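Local coordinates for protein shikimate 5-dehydrogenase (PDB 4XIJ) that probably catalyses the NADP-dependent interconversion of 3-dehydroshikimate and shikimate, the fourth of seven steps towards chorismate, at residues A[23-28]-A[222-227]; A[109-114]-A[257-262]; A[117-122]-A[146-151]. All blocks are in the same frame, centred on the assembly; numbering follows the deposited sequence. Where two conformers were deposited one is given.

Interaction 1: A[23-28]-A[222-227]. With SO4 (sulfate ion), chain F.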
ATOM      1  N   ILE A  23      14.981   1.726   7.528  1.00 13.86           N
ATOM      2  CA  ILE A  23      14.207   2.934   7.274  1.00 13.83           C
ATOM      3  C   ILE A  23      14.779   3.771   6.119  1.00 13.73           C
ATOM      4  O   ILE A  23      14.280   4.859   5.820  1.00 15.17           O
ATOM      5  CB  ILE A  23      14.103   3.767   8.617  1.00 14.46           C
ATOM      6  CG1 ILE A  23      12.894   4.683   8.613  1.00 15.08           C
ATOM      7  CG2 ILE A  23      15.388   4.504   8.919  1.00 15.77           C
ATOM      8  CD1 ILE A  23      11.635   4.024   8.201  1.00 14.83           C
ATOM      9  N   THR A  24      15.790   3.249   5.441  1.00 15.17           N
ATOM     10  CA  THR A  24      16.444   3.987   4.354  1.00 17.04           C
ATOM     11  C   THR A  24      15.754   3.975   3.000  1.00 17.47           C
ATOM     12  O   THR A  24      15.931   4.915   2.204  1.00 20.69           O
ATOM     13  CB  THR A  24      17.876   3.466   4.128  1.00 19.30           C
ATOM     14  OG1 THR A  24      17.852   2.044   4.013  1.00 21.15           O
ATOM     15  CG2 THR A  24      18.746   3.852   5.298  1.00 21.34           C
ATOM     16  N   HIS A  25      14.946   2.951   2.736  1.00 17.70           N
ATOM     17  CA  HIS A  25      14.277   2.807   1.438  1.00 18.27           C
ATOM     18  C   HIS A  25      13.025   3.673   1.325  1.00 16.40           C
ATOM     19  O   HIS A  25      12.645   4.057   0.233  1.00 17.97           O
ATOM     20  CB  HIS A  25      13.904   1.340   1.193  1.00 22.04           C
ATOM     21  CG  HIS A  25      13.329   1.076  -0.165  1.00 26.29           C
ATOM     22  ND1 HIS A  25      11.972   1.112  -0.422  1.00 28.34           N
ATOM     23  CD2 HIS A  25      13.930   0.798  -1.349  1.00 27.89           C
ATOM     24  CE1 HIS A  25      11.762   0.849  -1.704  1.00 29.92           C
ATOM     25  NE2 HIS A  25      12.933   0.636  -2.283  1.00 29.26           N
ATOM     26  N   SER A  26      12.396   4.006   2.445  1.00 14.52           N
ATOM     27  CA  SER A  26      11.115   4.675   2.379  1.00 11.88           C
ATOM     28  C   SER A  26      11.201   5.965   1.589  1.00 11.40           C
ATOM     29  O   SER A  26      12.136   6.760   1.773  1.00 12.00           O
ATOM     30  CB  SER A  26      10.590   4.970   3.788  1.00 11.62           C
ATOM     31  OG  SER A  26       9.365   5.686   3.717  1.00 11.60           O
ATOM     32  N   ARG A  27      10.214   6.182   0.734  1.00 11.35           N
ATOM     33  CA  ARG A  27      10.106   7.442   0.001  1.00 10.49           C
ATOM     34  C   ARG A  27       9.201   8.419   0.715  1.00 10.18           C
ATOM     35  O   ARG A  27       8.943   9.513   0.191  1.00 10.19           O
ATOM     36  CB  ARG A  27       9.554   7.205  -1.411  1.00 11.96           C
ATOM     37  CG  ARG A  27      10.311   6.193  -2.274  1.00 15.85           C
ATOM     38  CD  ARG A  27      11.752   6.314  -2.250  1.00 17.82           C
ATOM     39  NE  ARG A  27      12.365   5.814  -3.478  1.00 17.08           N
ATOM     40  CZ  ARG A  27      13.142   4.746  -3.590  1.00 16.97           C
ATOM     41  NH1 ARG A  27      13.423   3.968  -2.539  1.00 17.80           N
ATOM     42  NH2 ARG A  27      13.676   4.484  -4.773  1.00 15.55           N
ATOM     43  N   SER A  28       8.723   8.069   1.895  1.00  9.21           N
ATOM     44  CA  SER A  28       7.757   8.954   2.554  1.00  9.03           C
ATOM     45  C   SER A  28       8.312  10.354   2.841  1.00  8.77           C
ATOM     46  O   SER A  28       7.596  11.321   2.618  1.00  8.19           O
ATOM     47  CB  SER A  28       7.241   8.318   3.843  1.00 11.34           C
ATOM     48  OG  SER A  28       6.461   7.216   3.476  1.00 12.51           O
ATOM     49  N   ALA A 222       3.755  -4.500  -8.024  1.00 10.14           N
ATOM     50  CA  ALA A 222       4.306  -3.769  -6.889  1.00 10.46           C
ATOM     51  C   ALA A 222       5.766  -3.366  -7.131  1.00 11.63           C
ATOM     52  O   ALA A 222       6.260  -2.409  -6.519  1.00 11.96           O
ATOM     53  CB  ALA A 222       4.203  -4.602  -5.621  1.00 11.61           C
ATOM     54  N   ILE A 223       6.453  -4.097  -8.001  1.00 10.91           N
ATOM     55  CA  ILE A 223       7.845  -3.793  -8.305  1.00 10.96           C
ATOM     56  C   ILE A 223       7.941  -2.596  -9.230  1.00 12.94           C
ATOM     57  O   ILE A 223       7.081  -2.421 -10.127  1.00 13.99           O
ATOM     58  CB  ILE A 223       8.530  -5.017  -8.944  1.00 11.11           C
ATOM     59  CG1 ILE A 223       8.386  -6.236  -8.019  1.00 11.69           C
ATOM     60  CG2 ILE A 223       9.973  -4.710  -9.279  1.00 12.17           C
ATOM     61  CD1 ILE A 223       8.969  -6.031  -6.630  1.00 11.74           C
ATOM     62  N   TYR A 224       8.967  -1.759  -9.033  1.00 13.63           N
ATOM     63  CA  TYR A 224       9.156  -0.652  -9.973  1.00 13.88           C
ATOM     64  C   TYR A 224      10.587  -0.462 -10.411  1.00 15.62           C
ATOM     65  O   TYR A 224      10.869   0.407 -11.241  1.00 17.04           O
ATOM     66  CB  TYR A 224       8.615   0.647  -9.375  1.00 14.00           C
ATOM     67  CG  TYR A 224       9.207   1.051  -8.048  1.00 15.62           C
ATOM     68  CD1 TYR A 224      10.397   1.786  -7.989  1.00 17.19           C
ATOM     69  CD2 TYR A 224       8.555   0.758  -6.854  1.00 17.33           C
ATOM     70  CE1 TYR A 224      10.914   2.204  -6.793  1.00 19.15           C
ATOM     71  CE2 TYR A 224       9.083   1.178  -5.640  1.00 19.28           C
ATOM     72  CZ  TYR A 224      10.264   1.883  -5.614  1.00 20.54           C
ATOM     73  OH  TYR A 224      10.792   2.312  -4.401  1.00 23.60           O
ATOM     74  N   ASP A 225      11.491  -1.275  -9.870  1.00 16.79           N
ATOM     75  CA  ASP A 225      12.884  -1.197 -10.287  1.00 21.31           C
ATOM     76  C   ASP A 225      13.492  -2.581 -10.386  1.00 22.33           C
ATOM     77  O   ASP A 225      13.415  -3.382  -9.449  1.00 22.53           O
ATOM     78  CB  ASP A 225      13.672  -0.334  -9.315  1.00 24.99           C
ATOM     79  CG  ASP A 225      15.098  -0.121  -9.755  1.00 29.42           C
ATOM     80  OD1 ASP A 225      15.324   0.547 -10.796  1.00 31.26           O
ATOM     81  OD2 ASP A 225      15.992  -0.592  -9.026  1.00 31.06           O
ATOM     82  N   PRO A 226      14.055  -2.902 -11.548  1.00 23.05           N
ATOM     83  CA  PRO A 226      13.994  -2.139 -12.805  1.00 22.50           C
ATOM     84  C   PRO A 226      12.592  -2.159 -13.449  1.00 21.79           C
ATOM     85  O   PRO A 226      11.721  -2.909 -13.014  1.00 23.49           O
ATOM     86  CB  PRO A 226      15.024  -2.850 -13.695  1.00 24.66           C
ATOM     87  CG  PRO A 226      15.953  -3.567 -12.719  1.00 25.07           C
ATOM     88  CD  PRO A 226      15.047  -3.994 -11.600  1.00 24.63           C
ATOM     89  N   TRP A 227      12.367  -1.313 -14.443  1.00 19.29           N
ATOM     90  CA  TRP A 227      11.082  -1.274 -15.146  1.00 17.49           C
ATOM     91  C   TRP A 227      11.361  -1.127 -16.635  1.00 17.92           C
ATOM     92  O   TRP A 227      12.203  -0.338 -17.008  1.00 19.66           O
ATOM     93  CB  TRP A 227      10.215  -0.110 -14.649  1.00 16.91           C
ATOM     94  CG  TRP A 227       8.810  -0.191 -15.156  1.00 15.18           C
ATOM     95  CD1 TRP A 227       8.257   0.539 -16.169  1.00 15.24           C
ATOM     96  CD2 TRP A 227       7.805  -1.090 -14.713  1.00 14.62           C
ATOM     97  NE1 TRP A 227       6.951   0.165 -16.363  1.00 15.41           N
ATOM     98  CE2 TRP A 227       6.651  -0.841 -15.479  1.00 14.71           C
ATOM     99  CE3 TRP A 227       7.763  -2.080 -13.726  1.00 13.58           C
ATOM    100  CZ2 TRP A 227       5.454  -1.545 -15.276  1.00 14.54           C
ATOM    101  CZ3 TRP A 227       6.590  -2.788 -13.541  1.00 13.15           C
ATOM    102  CH2 TRP A 227       5.454  -2.513 -14.311  1.00 13.14           C
TER
HETATM  103  S   SO4 F 305       9.559   0.863   2.339  0.72 25.74           S
HETATM  104  O1  SO4 F 305      10.009   1.837   1.337  0.72 25.85           O
HETATM  105  O2  SO4 F 305      10.313  -0.376   2.202  0.72 28.13           O
HETATM  106  O3  SO4 F 305       9.590   1.421   3.686  0.72 24.21           O
HETATM  107  O4  SO4 F 305       8.164   0.548   2.008  0.72 28.29           O
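Tyr224 brings its hydroxyl against both His25 and Arg27, bridging the loop 23-28 and the loop 222-227. The OH oxygen lies 3.4 Å above the guanidinium plane of Arg27, over its centre, while the tyrosine ring stands nearly upright on that group, the planes being 87° apart. The same Tyr224 OH is 3.2 Å from His25 CE1, coming in obliquely to the imidazole. Arg27 is folded back by a bend at chi2 (-45°), which lays NH1 over one face of the His25 ring, 3.3 Å above its plane. There NH1 donates to His25 O (2.9 Å), in the carbonyl plane and on a lone pair. The other terminal nitrogen, NH2, forms a salt bridge with the terminal carboxylate of Gly275. At its ring edge, ND1 of His25 gives a nearly straight bond to O1 of a sulfate, probably from the crystallisation liquor (2.7 Å, 173°), and the sulfate is also bonded to Thr73 OG1. Further back, Ser28 N donates to Ser26 OG (3.1 Å), a capping bond where helix 28-38 starts. This is a surface contact between loops of the two domains, across the interdomain cleft in which shikimate dehydrogenases bind substrate and cofactor.

Interaction 2: A[109-114]-A[257-262]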
ATOM      1  N   ARG A 109      -5.034   8.504  15.586  1.00  8.42           N
ATOM      2  CA  ARG A 109      -5.895   7.663  14.766  1.00  8.47           C
ATOM      3  C   ARG A 109      -5.057   6.852  13.764  1.00  7.69           C
ATOM      4  O   ARG A 109      -4.285   7.427  12.969  1.00  9.06           O
ATOM      5  CB  ARG A 109      -6.934   8.530  14.030  1.00  9.32           C
ATOM      6  CG  ARG A 109      -7.950   7.712  13.179  1.00 10.81           C
ATOM      7  CD  ARG A 109      -8.938   8.683  12.445  1.00 12.64           C
ATOM      8  NE  ARG A 109      -8.231   9.356  11.350  1.00 15.93           N
ATOM      9  CZ  ARG A 109      -8.252  10.673  11.110  1.00 20.57           C
ATOM     10  NH1 ARG A 109      -8.982  11.503  11.858  1.00 24.09           N
ATOM     11  NH2 ARG A 109      -7.538  11.170  10.102  1.00 22.13           N
ATOM     12  N   ALA A 110      -5.230   5.531  13.776  1.00  8.04           N
ATOM     13  CA  ALA A 110      -4.565   4.651  12.841  1.00  7.54           C
ATOM     14  C   ALA A 110      -5.338   4.479  11.548  1.00  7.44           C
ATOM     15  O   ALA A 110      -6.552   4.306  11.575  1.00  9.03           O
ATOM     16  CB  ALA A 110      -4.372   3.276  13.438  1.00  9.30           C
ATOM     17  N   ASP A 111      -4.635   4.510  10.418  1.00  7.57           N
ATOM     18  CA  ASP A 111      -5.284   4.217   9.150  1.00  7.39           C
ATOM     19  C   ASP A 111      -4.346   3.362   8.322  1.00  7.32           C
ATOM     20  O   ASP A 111      -3.143   3.217   8.650  1.00  7.35           O
ATOM     21  CB  ASP A 111      -5.668   5.510   8.399  1.00  8.07           C
ATOM     22  CG  ASP A 111      -6.615   5.295   7.210  1.00  8.98           C
ATOM     23  OD1 ASP A 111      -7.262   4.221   7.072  1.00  8.95           O
ATOM     24  OD2 ASP A 111      -6.750   6.258   6.417  1.00 10.32           O
ATOM     25  N   ASN A 112      -4.890   2.780   7.265  1.00  9.03           N
ATOM     26  CA  ASN A 112      -4.055   2.034   6.337  1.00  8.77           C
ATOM     27  C   ASN A 112      -4.199   2.597   4.929  1.00  8.74           C
ATOM     28  O   ASN A 112      -5.195   2.344   4.268  1.00 11.33           O
ATOM     29  CB  ASN A 112      -4.411   0.529   6.375  1.00 10.54           C
ATOM     30  CG  ASN A 112      -3.395  -0.285   5.616  1.00 11.92           C
ATOM     31  OD1 ASN A 112      -3.169  -0.006   4.418  1.00 14.14           O
ATOM     32  ND2 ASN A 112      -2.733  -1.263   6.286  1.00 11.66           N
ATOM     33  N   THR A 113      -3.222   3.397   4.484  1.00  7.30           N
ATOM     34  CA  THR A 113      -3.334   3.948   3.153  1.00  7.09           C
ATOM     35  C   THR A 113      -2.636   3.081   2.102  1.00  8.31           C
ATOM     36  O   THR A 113      -2.666   3.418   0.926  1.00  9.12           O
ATOM     37  CB  THR A 113      -2.783   5.380   3.067  1.00  8.27           C
ATOM     38  OG1 THR A 113      -1.340   5.347   3.176  1.00  9.30           O
ATOM     39  CG2 THR A 113      -3.430   6.269   4.141  1.00  8.05           C
ATOM     40  N   ASP A 114      -2.070   1.925   2.506  1.00  8.25           N
ATOM     41  CA  ASP A 114      -1.631   0.931   1.512  1.00  7.13           C
ATOM     42  C   ASP A 114      -2.861   0.506   0.684  1.00  7.23           C
ATOM     43  O   ASP A 114      -2.728   0.184  -0.512  1.00  8.51           O
ATOM     44  CB  ASP A 114      -0.940  -0.274   2.178  1.00  9.40           C
ATOM     45  CG  ASP A 114       0.341   0.112   2.852  1.00 11.95           C
ATOM     46  OD1 ASP A 114       1.110   0.876   2.261  1.00 12.48           O
ATOM     47  OD2 ASP A 114       0.607  -0.337   3.970  1.00 13.92           O
ATOM     48  N   VAL A 257      -0.860  12.796   3.133  1.00  8.81           N
ATOM     49  CA  VAL A 257      -0.689  14.258   3.056  1.00  8.71           C
ATOM     50  C   VAL A 257      -2.023  14.954   3.356  1.00  9.08           C
ATOM     51  O   VAL A 257      -2.032  15.969   4.104  1.00  9.85           O
ATOM     52  CB  VAL A 257      -0.129  14.682   1.695  1.00  9.01           C
ATOM     53  CG1 VAL A 257      -0.249  16.222   1.468  1.00  8.96           C
ATOM     54  CG2 VAL A 257       1.334  14.202   1.578  1.00  9.60           C
ATOM     55  N   GLU A 258      -3.136  14.419   2.818  1.00  9.61           N
ATOM     56  CA  GLU A 258      -4.410  15.068   3.034  1.00 10.29           C
ATOM     57  C   GLU A 258      -4.798  14.983   4.512  1.00 10.29           C
ATOM     58  O   GLU A 258      -5.304  15.963   5.100  1.00 11.27           O
ATOM     59  CB  GLU A 258      -5.483  14.464   2.133  1.00 11.07           C
ATOM     60  CG  GLU A 258      -5.174  14.768   0.696  1.00 13.21           C
ATOM     61  CD  GLU A 258      -6.336  14.446  -0.227  1.00 16.69           C
ATOM     62  OE1 GLU A 258      -7.327  13.811   0.213  1.00 18.82           O
ATOM     63  OE2 GLU A 258      -6.257  14.817  -1.424  1.00 17.78           O
ATOM     64  N   GLN A 259      -4.588  13.826   5.137  1.00 11.54           N
ATOM     65  CA  GLN A 259      -4.934  13.713   6.542  1.00 11.82           C
ATOM     66  C   GLN A 259      -4.051  14.570   7.450  1.00 11.91           C
ATOM     67  O   GLN A 259      -4.529  15.091   8.483  1.00 12.53           O
ATOM     68  CB  GLN A 259      -4.865  12.245   6.992  1.00 12.85           C
ATOM     69  CG  GLN A 259      -5.991  11.417   6.344  1.00 14.09           C
ATOM     70  CD  GLN A 259      -6.038  10.001   6.870  1.00 14.01           C
ATOM     71  OE1 GLN A 259      -6.006   9.787   8.074  1.00 17.02           O
ATOM     72  NE2 GLN A 259      -6.102   9.015   5.974  1.00 13.73           N
ATOM     73  N   PHE A 260      -2.758  14.691   7.111  1.00  9.91           N
ATOM     74  CA  PHE A 260      -1.859  15.456   7.990  1.00 10.53           C
ATOM     75  C   PHE A 260      -2.101  16.967   7.836  1.00 11.02           C
ATOM     76  O   PHE A 260      -1.989  17.716   8.817  1.00 12.97           O
ATOM     77  CB  PHE A 260      -0.376  15.208   7.693  1.00 10.04           C
ATOM     78  CG  PHE A 260       0.154  13.781   7.971  1.00  9.74           C
ATOM     79  CD1 PHE A 260      -0.682  12.718   8.357  1.00  9.99           C
ATOM     80  CD2 PHE A 260       1.530  13.521   7.811  1.00  9.70           C
ATOM     81  CE1 PHE A 260      -0.162  11.438   8.563  1.00  9.35           C
ATOM     82  CE2 PHE A 260       2.067  12.219   8.013  1.00  8.89           C
ATOM     83  CZ  PHE A 260       1.208  11.185   8.391  1.00  8.63           C
ATOM     84  N   THR A 261      -2.348  17.420   6.606  1.00 10.85           N
ATOM     85  CA  THR A 261      -2.396  18.881   6.348  1.00 10.53           C
ATOM     86  C   THR A 261      -3.780  19.455   6.281  1.00 12.65           C
ATOM     87  O   THR A 261      -3.931  20.664   6.371  1.00 14.07           O
ATOM     88  CB  THR A 261      -1.715  19.268   5.013  1.00 10.26           C
ATOM     89  OG1 THR A 261      -2.466  18.694   3.935  1.00 10.47           O
ATOM     90  CG2 THR A 261      -0.281  18.763   4.994  1.00 11.24           C
ATOM     91  N   GLY A 262      -4.774  18.598   6.079  1.00 12.86           N
ATOM     92  CA  GLY A 262      -6.134  19.062   5.824  1.00 14.41           C
ATOM     93  C   GLY A 262      -6.356  19.709   4.464  1.00 14.14           C
ATOM     94  O   GLY A 262      -7.418  20.312   4.239  1.00 16.15           O
TER
HETATM   95  O   HOH W   1      -5.738   8.027  10.422  1.00 19.17           O
HETATM   96  O   HOH W   2      -6.906  14.176   9.665  1.00 23.58           O
HETATM   97  O   HOH W   3      -7.852   8.081   9.283  1.00 28.69           O
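Gln259 meets Arg109 and Asp111 through a side chain that leaves its helix with CG beside the backbone N (chi1 -69°) and then runs extended, carrying the amide across to the strand. Arg109 is straight until chi3 (73°), where a bend swings its guanidinium round to the amide oxygen. The contact joins the last turns of helix 246-261 to strand 108-111 of the mixed sheet, within the N-terminal domain fold of shikimate dehydrogenases, so that helix 246-261, late in the chain, packs back on the substrate-binding domain.

The amide is gripped at both ends. Its oxygen, OE1, accepts from Arg109 NH2 at 2.9 Å; the oxygen lies in the guanidinium plane, whereas the donor sits above the carbonyl plane of the amide, which is turned 41° from the guanidinium. Its nitrogen, NE2, gives a 2.9 Å bond to Asp111 OD2, with OD2 close to the amide plane and the N-H meeting the anti lone pair of that oxygen. One acceptor and one donor thus fix which way round the amide stands. Asp111 is itself positioned by Arg90 and Thr88, both bound to OD1, and Arg90, being positive, would be expected to favour the charged carboxylate.

Waters bridge the two segments as well. Water 1 donates to Arg109 O and Gln259 OE1, while the water partner of Arg109 NE is not settled. Beyond the amide, Thr113 CG2 approaches Gln259 NE2 to 4.2 Å, and its hydroxyl is bonded to Gln252 O, a second tie between this chain segment and the helix. The water that joins Arg109 NH2 to the helix backbone lies at the guanidinium edge and donates to Gln259 O at 2.8 Å.

Interaction 3: A[117-122]-A[146-151]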
ATOM      1  N   GLY A 117      -3.076   2.877  -2.008  1.00  6.80           N
ATOM      2  CA  GLY A 117      -2.051   2.570  -2.992  1.00  7.97           C
ATOM      3  C   GLY A 117      -2.603   1.698  -4.118  1.00  8.25           C
ATOM      4  O   GLY A 117      -2.367   1.960  -5.320  1.00  9.73           O
ATOM      5  N   VAL A 118      -3.346   0.658  -3.750  1.00  7.71           N
ATOM      6  CA  VAL A 118      -3.842  -0.258  -4.759  1.00  7.64           C
ATOM      7  C   VAL A 118      -5.119   0.292  -5.403  1.00  6.85           C
ATOM      8  O   VAL A 118      -5.244   0.242  -6.640  1.00  8.63           O
ATOM      9  CB  VAL A 118      -4.102  -1.636  -4.123  1.00  8.16           C
ATOM     10  CG1 VAL A 118      -4.862  -2.596  -5.093  1.00  9.31           C
ATOM     11  CG2 VAL A 118      -2.802  -2.245  -3.675  1.00  9.96           C
ATOM     12  N   THR A 119      -6.073   0.823  -4.627  1.00  7.34           N
ATOM     13  CA  THR A 119      -7.300   1.316  -5.301  1.00  7.35           C
ATOM     14  C   THR A 119      -6.992   2.493  -6.231  1.00  8.07           C
ATOM     15  O   THR A 119      -7.572   2.601  -7.315  1.00  8.72           O
ATOM     16  CB  THR A 119      -8.424   1.765  -4.290  1.00  8.59           C
ATOM     17  OG1 THR A 119      -7.930   2.866  -3.505  1.00  9.50           O
ATOM     18  CG2 THR A 119      -8.821   0.622  -3.331  1.00  9.64           C
ATOM     19  N   GLY A 120      -6.061   3.345  -5.808  1.00  8.40           N
ATOM     20  CA  GLY A 120      -5.688   4.522  -6.574  1.00  7.70           C
ATOM     21  C   GLY A 120      -4.895   4.116  -7.809  1.00  7.25           C
ATOM     22  O   GLY A 120      -5.102   4.677  -8.907  1.00  9.91           O
ATOM     23  N   ALA A 121      -3.926   3.204  -7.648  1.00  8.16           N
ATOM     24  CA  ALA A 121      -3.085   2.838  -8.805  1.00  8.98           C
ATOM     25  C   ALA A 121      -3.869   2.096  -9.874  1.00  9.36           C
ATOM     26  O   ALA A 121      -3.649   2.301 -11.072  1.00 10.55           O
ATOM     27  CB  ALA A 121      -1.890   1.975  -8.326  1.00  9.22           C
ATOM     28  N   LEU A 122      -4.766   1.208  -9.451  1.00  9.21           N
ATOM     29  CA  LEU A 122      -5.508   0.395 -10.404  1.00 10.98           C
ATOM     30  C   LEU A 122      -6.706   1.114 -11.011  1.00 10.89           C
ATOM     31  O   LEU A 122      -7.061   0.877 -12.166  1.00 12.16           O
ATOM     32  CB  LEU A 122      -6.001  -0.865  -9.716  1.00 12.77           C
ATOM     33  CG  LEU A 122      -5.228  -2.137  -9.925  1.00 15.82           C
ATOM     34  CD1 LEU A 122      -5.935  -3.290  -9.163  1.00 15.41           C
ATOM     35  CD2 LEU A 122      -5.158  -2.500 -11.445  1.00 15.39           C
ATOM     36  N   ALA A 146     -11.458  -5.703  -2.663  1.00  7.39           N
ATOM     37  CA  ALA A 146     -12.843  -5.735  -2.218  1.00  7.57           C
ATOM     38  C   ALA A 146     -13.459  -4.325  -2.261  1.00  8.13           C
ATOM     39  O   ALA A 146     -14.635  -4.162  -2.609  1.00  8.36           O
ATOM     40  CB  ALA A 146     -12.967  -6.304  -0.813  1.00  8.47           C
ATOM     41  N   GLU A 147     -12.660  -3.322  -1.909  1.00  9.13           N
ATOM     42  CA  GLU A 147     -13.129  -1.926  -1.944  1.00  9.05           C
ATOM     43  C   GLU A 147     -13.332  -1.427  -3.374  1.00  9.24           C
ATOM     44  O   GLU A 147     -14.082  -0.474  -3.603  1.00 10.04           O
ATOM     45  CB  GLU A 147     -12.138  -1.003  -1.222  1.00 11.46           C
ATOM     46  CG  GLU A 147     -12.148  -1.192   0.286  1.00 14.09           C
ATOM     47  CD  GLU A 147     -11.335  -0.145   0.950  1.00 18.89           C
ATOM     48  OE1 GLU A 147     -10.774   0.708   0.230  1.00 23.73           O
ATOM     49  OE2 GLU A 147     -11.319  -0.125   2.188  1.00 20.04           O
ATOM     50  N   LEU A 148     -12.666  -2.053  -4.344  1.00  9.65           N
ATOM     51  CA  LEU A 148     -12.927  -1.732  -5.764  1.00  7.99           C
ATOM     52  C   LEU A 148     -14.198  -2.423  -6.273  1.00  8.03           C
ATOM     53  O   LEU A 148     -14.572  -2.250  -7.431  1.00  8.89           O
ATOM     54  CB  LEU A 148     -11.745  -2.132  -6.650  1.00  7.06           C
ATOM     55  CG  LEU A 148     -10.454  -1.349  -6.408  1.00  7.47           C
ATOM     56  CD1 LEU A 148      -9.308  -1.889  -7.307  1.00  8.71           C
ATOM     57  CD2 LEU A 148     -10.753   0.124  -6.711  1.00  9.48           C
ATOM     58  N   GLY A 149     -14.872  -3.197  -5.425  1.00  7.42           N
ATOM     59  CA  GLY A 149     -16.119  -3.840  -5.833  1.00  8.03           C
ATOM     60  C   GLY A 149     -15.921  -5.072  -6.709  1.00  8.95           C
ATOM     61  O   GLY A 149     -16.812  -5.422  -7.472  1.00  9.42           O
ATOM     62  N   VAL A 150     -14.749  -5.702  -6.652  1.00  8.18           N
ATOM     63  CA  VAL A 150     -14.595  -6.963  -7.392  0.56  9.12           C
ATOM     64  C   VAL A 150     -15.537  -8.006  -6.823  1.00  9.91           C
ATOM     65  O   VAL A 150     -15.879  -8.006  -5.645  1.00 12.26           O
ATOM     66  CB  VAL A 150     -13.198  -7.564  -7.339  0.56  9.39           C
ATOM     67  CG1 VAL A 150     -12.139  -6.643  -7.938  0.56  9.97           C
ATOM     68  CG2 VAL A 150     -12.906  -8.015  -5.931  0.56  9.46           C
ATOM     69  N   GLN A 151     -16.008  -8.875  -7.699  1.00  9.62           N
ATOM     70  CA  GLN A 151     -16.879  -9.944  -7.247  0.51 10.13           C
ATOM     71  C   GLN A 151     -16.063 -11.134  -6.694  1.00  9.49           C
ATOM     72  O   GLN A 151     -16.467 -11.737  -5.695  1.00 10.61           O
ATOM     73  CB  GLN A 151     -17.811 -10.378  -8.397  0.51 11.96           C
ATOM     74  CG  GLN A 151     -18.837 -11.451  -8.009  0.51 13.67           C
ATOM     75  CD  GLN A 151     -18.276 -12.823  -8.204  0.51 16.58           C
ATOM     76  OE1 GLN A 151     -17.361 -13.002  -9.003  0.51 18.74           O
ATOM     77  NE2 GLN A 151     -18.802 -13.800  -7.482  0.51 17.65           N
TER
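Leu148 reaches across to Thr119 and Leu122, lying obliquely to the first and at about a right angle to the second. It sits just after helix 138-147, in the Schellman motif that ends this helix: Gly149 takes positive phi (78°) and its N bonds back to Ala146 O, one of two bonds back into the last turn. That helix follows strand 128-132 of the parallel sheet, and the turn between them carries a GxGxxA pattern, consistent with the Rossmann-type NADP-binding domain of this family.

The two methyls of Leu148 divide the work. CD2 is directed at the threonine, 3.7 Å from Thr119 CB and 3.9 Å from Thr119 CA, so it lies against the base of the side chain close to the helix backbone. CD1 takes the leucine, meeting Leu122 CD1 at 4.1 Å. Because Thr119 and Leu122 are three residues apart on one helix, their side chains fall on the same flank and the single leucine touches both. Thr119 sets its methyl beside the backbone N (OG1 at chi1 62°), which brings CG2 to 4.0 Å from Leu148 CG and keeps OG1 near Val115 O, where it makes a weak hydrogen bond within its own helix.

Leu148 also touches Ala125, and Leu122 also packs on Leu145 and Leu220, so the apolar contact runs from partly exposed Leu148 to buried Leu122. At its outer margin, the extended Glu147 brings OE1 to 4.1 Å from Thr119 CG2.

From the N terminus, the loop 23-28 after the first strand comes first; it meets 222-227 only after 193 intervening residues, so interaction 1 closes a long loop between the two domains. Within that span, strand 108-111 begins interaction 2, whose partner on helix 246-261 lies beyond 222-227. Interactions 1 and 2 therefore cross along the chain. Helix 114-122 follows that strand directly, and interaction 3 closes a short loop of 23 residues, nested inside both longer ones. Interaction 2 returns helix 246-261 to the mixed sheet, while interaction 3 ties the linking helix 114-122 to the parallel-sheet domain. The centres lie about 18 to 21 Å apart.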